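Local structure of LP04448p (Drosophila melanogaster, 4QMH) at residues A[149-152]-A[153-157]. The protein probably binds tubulin through an array of TOG domains and helps drive microtubule polymerization. Numbering follows the deposited sequence.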
ATOM      1  N   PRO A 149      -9.294   8.670   9.683  1.00 16.73           N
ATOM      2  CA  PRO A 149      -9.791   9.532   8.604  1.00  8.75           C
ATOM      3  C   PRO A 149      -8.708   9.887   7.582  1.00 10.35           C
ATOM      4  O   PRO A 149      -8.990   9.892   6.384  1.00 10.51           O
ATOM      5  CB  PRO A 149     -10.271  10.778   9.361  1.00 12.42           C
ATOM      6  CG  PRO A 149     -10.672  10.252  10.696  1.00 14.47           C
ATOM      7  CD  PRO A 149      -9.661   9.185  11.015  1.00 17.06           C
ATOM      8  N   ALA A 150      -7.493  10.184   8.039  1.00 10.88           N
ATOM      9  CA  ALA A 150      -6.407  10.500   7.112  1.00 10.95           C
ATOM     10  C   ALA A 150      -6.119   9.320   6.190  1.00 11.83           C
ATOM     11  O   ALA A 150      -5.966   9.487   4.981  1.00 13.17           O
ATOM     12  CB  ALA A 150      -5.145  10.907   7.866  1.00 15.97           C
ATOM     13  N   LEU A 151      -6.049   8.121   6.761  1.00 10.90           N
ATOM     14  CA  LEU A 151      -5.771   6.935   5.955  1.00  8.97           C
ATOM     15  C   LEU A 151      -6.875   6.707   4.929  1.00  8.87           C
ATOM     16  O   LEU A 151      -6.596   6.483   3.742  1.00  9.70           O
ATOM     17  CB  LEU A 151      -5.576   5.701   6.844  1.00 10.20           C
ATOM     18  CG  LEU A 151      -5.276   4.387   6.119  1.00 13.28           C
ATOM     19  CD1 LEU A 151      -4.513   3.413   7.038  1.00 12.77           C
ATOM     20  CD2 LEU A 151      -6.580   3.754   5.609  1.00 15.71           C
ATOM     21  N   LYS A 152      -8.127   6.786   5.362  1.00 10.58           N
ATOM     22  CA  LYS A 152      -9.233   6.586   4.434  1.00 10.19           C
ATOM     23  C   LYS A 152      -9.201   7.628   3.315  1.00 11.44           C
ATOM     24  O   LYS A 152      -9.432   7.302   2.154  1.00 10.48           O
ATOM     25  CB  LYS A 152     -10.585   6.564   5.166  1.00  8.24           C
ATOM     26  CG  LYS A 152     -10.729   5.364   6.108  1.00  8.57           C
ATOM     27  CD  LYS A 152     -12.046   5.346   6.874  1.00 11.09           C
ATOM     28  CE  LYS A 152     -12.364   6.674   7.526  1.00 26.38           C
ATOM     29  NZ  LYS A 152     -13.645   6.576   8.293  1.00 27.84           N
ATOM     30  N   THR A 153      -8.914   8.877   3.662  1.00 10.18           N
ATOM     31  CA  THR A 153      -8.802   9.930   2.657  1.00 10.09           C
ATOM     32  C   THR A 153      -7.739   9.600   1.613  1.00  8.10           C
ATOM     33  O   THR A 153      -8.010   9.629   0.411  1.00  9.59           O
ATOM     34  CB  THR A 153      -8.492  11.284   3.305  1.00 11.59           C
ATOM     35  OG1 THR A 153      -9.532  11.603   4.237  1.00 13.19           O
ATOM     36  CG2 THR A 153      -8.406  12.385   2.233  1.00 12.29           C
ATOM     37  N   GLU A 154      -6.533   9.266   2.066  1.00 10.95           N
ATOM     38  CA  GLU A 154      -5.434   8.982   1.138  1.00 10.56           C
ATOM     39  C   GLU A 154      -5.706   7.730   0.326  1.00  9.95           C
ATOM     40  O   GLU A 154      -5.427   7.688  -0.869  1.00  9.82           O
ATOM     41  CB  GLU A 154      -4.106   8.799   1.874  1.00 14.13           C
ATOM     42  CG  GLU A 154      -3.612   9.999   2.628  1.00 13.75           C
ATOM     43  CD  GLU A 154      -3.166  11.142   1.740  1.00 19.42           C
ATOM     44  OE1 GLU A 154      -2.878  10.921   0.546  1.00 19.96           O
ATOM     45  OE2 GLU A 154      -3.103  12.275   2.251  1.00 19.71           O
ATOM     46  N   LEU A 155      -6.247   6.708   0.981  1.00  8.31           N
ATOM     47  CA  LEU A 155      -6.380   5.406   0.331  1.00  9.61           C
ATOM     48  C   LEU A 155      -7.487   5.393  -0.721  1.00  9.67           C
ATOM     49  O   LEU A 155      -7.310   4.844  -1.811  1.00  8.00           O
ATOM     50  CB  LEU A 155      -6.564   4.299   1.373  1.00  8.99           C
ATOM     51  CG  LEU A 155      -6.442   2.865   0.870  1.00 10.80           C
ATOM     52  CD1 LEU A 155      -5.261   2.693  -0.098  1.00  8.00           C
ATOM     53  CD2 LEU A 155      -6.328   1.917   2.056  1.00  7.02           C
ATOM     54  N   TRP A 156      -8.626   6.015  -0.426  1.00  9.98           N
ATOM     55  CA  TRP A 156      -9.642   6.162  -1.459  1.00  9.57           C
ATOM     56  C   TRP A 156      -9.158   7.020  -2.639  1.00  9.45           C
ATOM     57  O   TRP A 156      -9.517   6.760  -3.784  1.00 10.16           O
ATOM     58  CB  TRP A 156     -10.957   6.714  -0.892  1.00  9.12           C
ATOM     59  CG  TRP A 156     -11.752   5.693  -0.121  1.00  9.44           C
ATOM     60  CD1 TRP A 156     -12.146   5.781   1.186  1.00 12.63           C
ATOM     61  CD2 TRP A 156     -12.246   4.431  -0.603  1.00  7.93           C
ATOM     62  NE1 TRP A 156     -12.857   4.663   1.540  1.00  9.92           N
ATOM     63  CE2 TRP A 156     -12.927   3.814   0.467  1.00 10.46           C
ATOM     64  CE3 TRP A 156     -12.175   3.764  -1.833  1.00  8.03           C
ATOM     65  CZ2 TRP A 156     -13.538   2.560   0.348  1.00  8.94           C
ATOM     66  CZ3 TRP A 156     -12.777   2.521  -1.948  1.00  9.07           C
ATOM     67  CH2 TRP A 156     -13.453   1.930  -0.863  1.00  8.64           C
ATOM     68  N   ALA A 157      -8.346   8.039  -2.374  1.00  9.07           N
ATOM     69  CA  ALA A 157      -7.832   8.869  -3.463  1.00  9.53           C
ATOM     70  C   ALA A 157      -6.941   8.019  -4.349  1.00 10.35           C
ATOM     71  O   ALA A 157      -6.974   8.125  -5.570  1.00 12.84           O
ATOM     72  CB  ALA A 157      -7.039  10.041  -2.914  1.00 10.66           C
TER
HETATM   73  O   HOH W   1      -4.966  12.243   4.547  1.00 29.22           O
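With chi1 at -59°, Thr-153 holds OG1 beside its own backbone N, and both atoms turn back onto the carbonyl of Pro-149 in the first turns of helix 149-162 of this all-helical, HEAT-like TOG domain. Thr-153 OG1 donates to Pro-149 O at 2.8 Å from above the carbonyl plane, while Thr-153 N reaches the same oxygen from the opposite face at 2.9 Å, so two bonds grip one acceptor. Replacing this threonine by an alanine removes OG1 and would probably leave Pro-149 O without the second of these two donors and thin the contact with Asp-193 and Val-194 of helix 192-209. The regular i to i+4 pattern continues with Leu-155 N on Leu-151 O, 2.8 Å apart. The buried Leu-151 and Leu-155 lie alongside each other, pointing the same way, and touch through their CD2 methyls at 4.0 Å; Leu-155 also packs on helix 139-145. The Trp-156 indole stands obliquely to the Lys-152 carbonyl, CD1 lying 3.3 Å from Lys-152 O; its NE1 is hydrogen-bonded to His-186 ND1, and Lys-152 NZ forms a salt bridge with Asp-189 OD2. With chi1 at -63°, Glu-154 CG lies 3.4 Å from Ala-150 O; the bend at chi2 then turns the carboxylate toward its salt bridge with Arg-115. A water bridges the two residues, donating to Ala-150 O and to Glu-154 OE2, each at 3.0 Å.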